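Local coordinates for protein apicoplast TIC22, putative (Plasmodium falciparum 3D7, PDB 4E6Z) that is an essential chaperone required for the import of proteins into the apicoplast, the relict plastid of the malaria parasite, at residues Y192-L200 and L212-I223. Residues are numbered along the deposited sequence; the frame is centred on the assembly and turned at random.
Sequences YPVFYAENL and LFFDLEDLKEAI
Phe-195 and Phe-213 pair as an antiparallel hydrogen-bonded bridge between the two strands of a hairpin, 193-203 and 208-213. Phe-195 N reaches Phe-213 O at 2.6 Å, and Phe-213 N returns to Phe-195 O at 2.8 Å. Past the bridge a water donates to both Pro-193 O and Phe-214 O, joining the two backbones where no direct bond is made.

CH-pi contacts come next. CG1 of Val-194, turned beside its own backbone N by a chi1 of -76°, stands over the Phe-214 ring, 3.7 Å from the centroid and 9° off the normal. On the other side of the strand, Leu-216 CB sits 4.0 Å from the Phe-195 ring centroid, while Phe-214 O meets that ring in plane at its edge.

The remaining contacts are apolar. Leu-219 forks over the strand: CD2 touches Phe-195 CB at 3.6 Å, and CD1 touches both Ala-197 CB and Leu-200 CD2. Leu-200 CD2 also meets Phe-213 CE2 at 4.0 Å. Leu-212 CD1 packs on Tyr-196 CB at 3.5 Å, on the same side as Val-194.

After the hairpin, helix 216-223 packs back on the sheet: Leu-216 and Leu-219 both rest on Phe-195, and the helix runs nearly parallel to strand 193-197 (9°, axes 8.1 Å apart). Across these two segments the hydrogen bonds involve backbone atoms and one water, and the side chains meet mainly through apolar and CH-pi contacts, consistent with a buried core.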
loop_
_atom_site.group_PDB
_atom_site.type_symbol
_atom_site.label_atom_id
_atom_site.label_comp_id
_atom_site.label_asym_id
_atom_site.label_seq_id
_atom_site.Cartn_x
_atom_site.Cartn_y
_atom_site.Cartn_z
ATOM N N TYR A 192 -8.763 -0.953 -2.248
ATOM C CA TYR A 192 -7.402 -0.487 -2.017
ATOM C C TYR A 192 -7.320 1.011 -2.262
ATOM O O TYR A 192 -6.926 1.455 -3.340
ATOM C CB TYR A 192 -6.421 -1.232 -2.916
ATOM C CG TYR A 192 -6.440 -2.729 -2.719
ATOM C CD1 TYR A 192 -5.652 -3.331 -1.749
ATOM C CD2 TYR A 192 -7.250 -3.540 -3.501
ATOM C CE1 TYR A 192 -5.668 -4.705 -1.564
ATOM C CE2 TYR A 192 -7.270 -4.913 -3.326
ATOM C CZ TYR A 192 -6.477 -5.490 -2.356
ATOM O OH TYR A 192 -6.498 -6.853 -2.177
ATOM N N PRO A 193 -7.695 1.794 -1.246
ATOM C CA PRO A 193 -7.829 3.249 -1.360
ATOM C C PRO A 193 -6.526 3.990 -1.682
ATOM O O PRO A 193 -5.460 3.690 -1.141
ATOM C CB PRO A 193 -8.345 3.660 0.027
ATOM C CG PRO A 193 -7.926 2.546 0.936
ATOM C CD PRO A 193 -8.029 1.309 0.104
ATOM N N VAL A 194 -6.634 4.950 -2.591
ATOM C CA VAL A 194 -5.625 5.985 -2.757
ATOM C C VAL A 194 -6.380 7.304 -2.873
ATOM O O VAL A 194 -7.520 7.328 -3.332
ATOM C CB VAL A 194 -4.721 5.746 -3.988
ATOM C CG1 VAL A 194 -3.708 4.640 -3.696
ATOM C CG2 VAL A 194 -5.556 5.394 -5.204
ATOM N N PHE A 195 -5.752 8.391 -2.437
ATOM C CA PHE A 195 -6.416 9.687 -2.372
ATOM C C PHE A 195 -5.830 10.682 -3.370
ATOM O O PHE A 195 -4.630 10.670 -3.641
ATOM C CB PHE A 195 -6.305 10.262 -0.956
ATOM C CG PHE A 195 -6.785 9.327 0.119
ATOM C CD1 PHE A 195 -8.095 9.384 0.573
ATOM C CD2 PHE A 195 -5.928 8.391 0.677
ATOM C CE1 PHE A 195 -8.539 8.521 1.559
ATOM C CE2 PHE A 195 -6.365 7.530 1.668
ATOM C CZ PHE A 195 -7.672 7.595 2.111
ATOM N N TYR A 196 -6.680 11.548 -3.915
ATOM C CA TYR A 196 -6.197 12.629 -4.772
ATOM C C TYR A 196 -7.082 13.869 -4.683
ATOM O O TYR A 196 -8.224 13.799 -4.226
ATOM C CB TYR A 196 -6.060 12.165 -6.227
ATOM C CG TYR A 196 -7.349 12.169 -7.013
ATOM C CD1 TYR A 196 -7.647 13.209 -7.885
ATOM C CD2 TYR A 196 -8.265 11.135 -6.890
ATOM C CE1 TYR A 196 -8.824 13.223 -8.609
ATOM C CE2 TYR A 196 -9.446 11.139 -7.610
ATOM C CZ TYR A 196 -9.722 12.185 -8.468
ATOM O OH TYR A 196 -10.898 12.188 -9.186
ATOM N N ALA A 197 -6.540 15.003 -5.119
ATOM C CA ALA A 197 -7.268 16.268 -5.108
ATOM C C ALA A 197 -7.466 16.794 -6.526
ATOM O O ALA A 197 -6.579 16.678 -7.376
ATOM C CB ALA A 197 -6.538 17.293 -4.255
ATOM N N GLU A 198 -8.636 17.379 -6.762
ATOM C CA GLU A 198 -9.038 17.857 -8.085
ATOM C C GLU A 198 -8.027 18.773 -8.770
ATOM O O GLU A 198 -7.640 18.544 -9.919
ATOM C CB GLU A 198 -10.377 18.588 -7.983
ATOM C CG GLU A 198 -11.527 17.716 -7.520
ATOM C CD GLU A 198 -12.089 16.845 -8.628
ATOM O OE1 GLU A 198 -11.318 16.069 -9.234
ATOM O OE2 GLU A 198 -13.307 16.937 -8.890
ATOM N N ASN A 199 -7.613 19.820 -8.069
ATOM C CA ASN A 199 -6.814 20.870 -8.690
ATOM C C ASN A 199 -5.341 20.821 -8.305
ATOM O O ASN A 199 -4.654 21.842 -8.310
ATOM C CB ASN A 199 -7.406 22.239 -8.348
ATOM C CG ASN A 199 -8.815 22.415 -8.887
ATOM O OD1 ASN A 199 -9.023 22.496 -10.098
ATOM N ND2 ASN A 199 -9.794 22.468 -7.988
ATOM N N LEU A 200 -4.863 19.624 -7.981
ATOM C CA LEU A 200 -3.490 19.433 -7.523
ATOM C C LEU A 200 -2.662 18.655 -8.543
ATOM O O LEU A 200 -3.097 17.621 -9.051
ATOM C CB LEU A 200 -3.479 18.701 -6.179
ATOM C CG LEU A 200 -2.109 18.520 -5.529
ATOM C CD1 LEU A 200 -1.505 19.873 -5.189
ATOM C CD2 LEU A 200 -2.217 17.657 -4.287
ATOM N N LEU A 212 -1.105 10.734 -6.595
ATOM C CA LEU A 212 -2.021 9.751 -6.037
ATOM C C LEU A 212 -1.449 9.263 -4.713
ATOM O O LEU A 212 -0.463 8.527 -4.695
ATOM C CB LEU A 212 -2.162 8.577 -7.000
ATOM C CG LEU A 212 -3.564 8.199 -7.456
ATOM C CD1 LEU A 212 -4.382 9.438 -7.759
ATOM C CD2 LEU A 212 -3.465 7.299 -8.668
ATOM N N PHE A 213 -2.068 9.670 -3.609
ATOM C CA PHE A 213 -1.490 9.438 -2.290
ATOM C C PHE A 213 -2.071 8.222 -1.595
ATOM O O PHE A 213 -3.288 8.044 -1.556
ATOM C CB PHE A 213 -1.682 10.664 -1.393
ATOM C CG PHE A 213 -1.048 11.909 -1.928
ATOM C CD1 PHE A 213 0.240 12.261 -1.559
ATOM C CD2 PHE A 213 -1.740 12.731 -2.801
ATOM C CE1 PHE A 213 0.826 13.413 -2.053
ATOM C CE2 PHE A 213 -1.163 13.880 -3.295
ATOM C CZ PHE A 213 0.122 14.223 -2.923
ATOM N N PHE A 214 -1.193 7.393 -1.037
ATOM C CA PHE A 214 -1.636 6.286 -0.202
ATOM C C PHE A 214 -2.097 6.797 1.159
ATOM O O PHE A 214 -3.077 6.305 1.710
ATOM C CB PHE A 214 -0.545 5.217 -0.062
ATOM C CG PHE A 214 -0.491 4.269 -1.224
ATOM C CD1 PHE A 214 -1.207 3.083 -1.202
ATOM C CD2 PHE A 214 0.253 4.576 -2.351
ATOM C CE1 PHE A 214 -1.170 2.210 -2.279
ATOM C CE2 PHE A 214 0.292 3.711 -3.430
ATOM C CZ PHE A 214 -0.423 2.529 -3.396
ATOM N N ASP A 215 -1.395 7.794 1.689
ATOM C CA ASP A 215 -1.788 8.416 2.949
ATOM C C ASP A 215 -2.557 9.717 2.732
ATOM O O ASP A 215 -2.066 10.641 2.084
ATOM C CB ASP A 215 -0.570 8.663 3.841
ATOM C CG ASP A 215 -0.029 7.382 4.460
ATOM O OD1 ASP A 215 -0.374 6.288 3.962
ATOM O OD2 ASP A 215 0.738 7.473 5.443
ATOM N N LEU A 216 -3.768 9.771 3.277
ATOM C CA LEU A 216 -4.582 10.973 3.226
ATOM C C LEU A 216 -3.800 12.167 3.768
ATOM O O LEU A 216 -3.814 13.247 3.180
ATOM C CB LEU A 216 -5.870 10.788 4.031
ATOM C CG LEU A 216 -6.736 12.046 4.188
ATOM C CD1 LEU A 216 -7.074 12.653 2.833
ATOM C CD2 LEU A 216 -8.007 11.753 4.973
ATOM N N GLU A 217 -3.115 11.960 4.888
ATOM C CA GLU A 217 -2.376 13.033 5.543
ATOM C C GLU A 217 -1.265 13.612 4.663
ATOM O O GLU A 217 -0.911 14.786 4.795
ATOM C CB GLU A 217 -1.831 12.577 6.903
ATOM C CG GLU A 217 -1.577 11.072 7.018
ATOM C CD GLU A 217 -2.830 10.275 7.359
ATOM O OE1 GLU A 217 -3.271 10.309 8.529
ATOM O OE2 GLU A 217 -3.368 9.601 6.456
ATOM N N ASP A 218 -0.724 12.796 3.761
ATOM C CA ASP A 218 0.252 13.285 2.786
ATOM C C ASP A 218 -0.429 14.201 1.768
ATOM O O ASP A 218 0.119 15.232 1.383
ATOM C CB ASP A 218 0.940 12.123 2.065
ATOM C CG ASP A 218 1.904 11.355 2.966
ATOM O OD1 ASP A 218 2.324 11.897 4.013
ATOM O OD2 ASP A 218 2.249 10.208 2.615
ATOM N N LEU A 219 -1.623 13.808 1.334
ATOM C CA LEU A 219 -2.409 14.601 0.402
ATOM C C LEU A 219 -2.750 15.959 1.002
ATOM O O LEU A 219 -2.473 16.998 0.404
ATOM C CB LEU A 219 -3.692 13.862 0.008
ATOM C CG LEU A 219 -4.706 14.679 -0.805
ATOM C CD1 LEU A 219 -4.083 15.189 -2.090
ATOM C CD2 LEU A 219 -5.960 13.866 -1.101
ATOM N N LYS A 220 -3.351 15.943 2.189
ATOM C CA LYS A 220 -3.710 17.174 2.883
ATOM C C LYS A 220 -2.491 18.058 3.108
ATOM O O LYS A 220 -2.596 19.283 3.148
ATOM C CB LYS A 220 -4.394 16.865 4.217
ATOM C CG LYS A 220 -5.827 16.375 4.071
ATOM C CD LYS A 220 -6.471 16.085 5.417
ATOM C CE LYS A 220 -7.920 15.644 5.242
ATOM N NZ LYS A 220 -8.542 15.175 6.517
ATOM N N GLU A 221 -1.331 17.430 3.251
ATOM C CA GLU A 221 -0.098 18.167 3.467
ATOM C C GLU A 221 0.337 18.856 2.179
ATOM O O GLU A 221 0.849 19.975 2.208
ATOM C CB GLU A 221 0.998 17.232 3.974
ATOM C CG GLU A 221 2.058 17.923 4.806
ATOM C CD GLU A 221 2.572 17.045 5.931
ATOM O OE1 GLU A 221 2.973 17.598 6.978
ATOM O OE2 GLU A 221 2.563 15.805 5.774
ATOM N N ALA A 222 0.123 18.183 1.052
ATOM C CA ALA A 222 0.490 18.729 -0.252
ATOM C C ALA A 222 -0.474 19.840 -0.674
ATOM O O ALA A 222 -0.104 20.760 -1.405
ATOM C CB ALA A 222 0.531 17.621 -1.298
ATOM N N ILE A 223 -1.713 19.741 -0.207
ATOM C CA ILE A 223 -2.721 20.756 -0.465
ATOM C C ILE A 223 -2.385 22.044 0.279
ATOM O O ILE A 223 -2.446 23.132 -0.289
ATOM C CB ILE A 223 -4.121 20.272 -0.044
ATOM C CG1 ILE A 223 -4.618 19.193 -1.007
ATOM C CG2 ILE A 223 -5.094 21.432 -0.005
ATOM C CD1 ILE A 223 -5.864 18.470 -0.534
HETATM O O HOH W 1 -4.321 3.756 1.215
#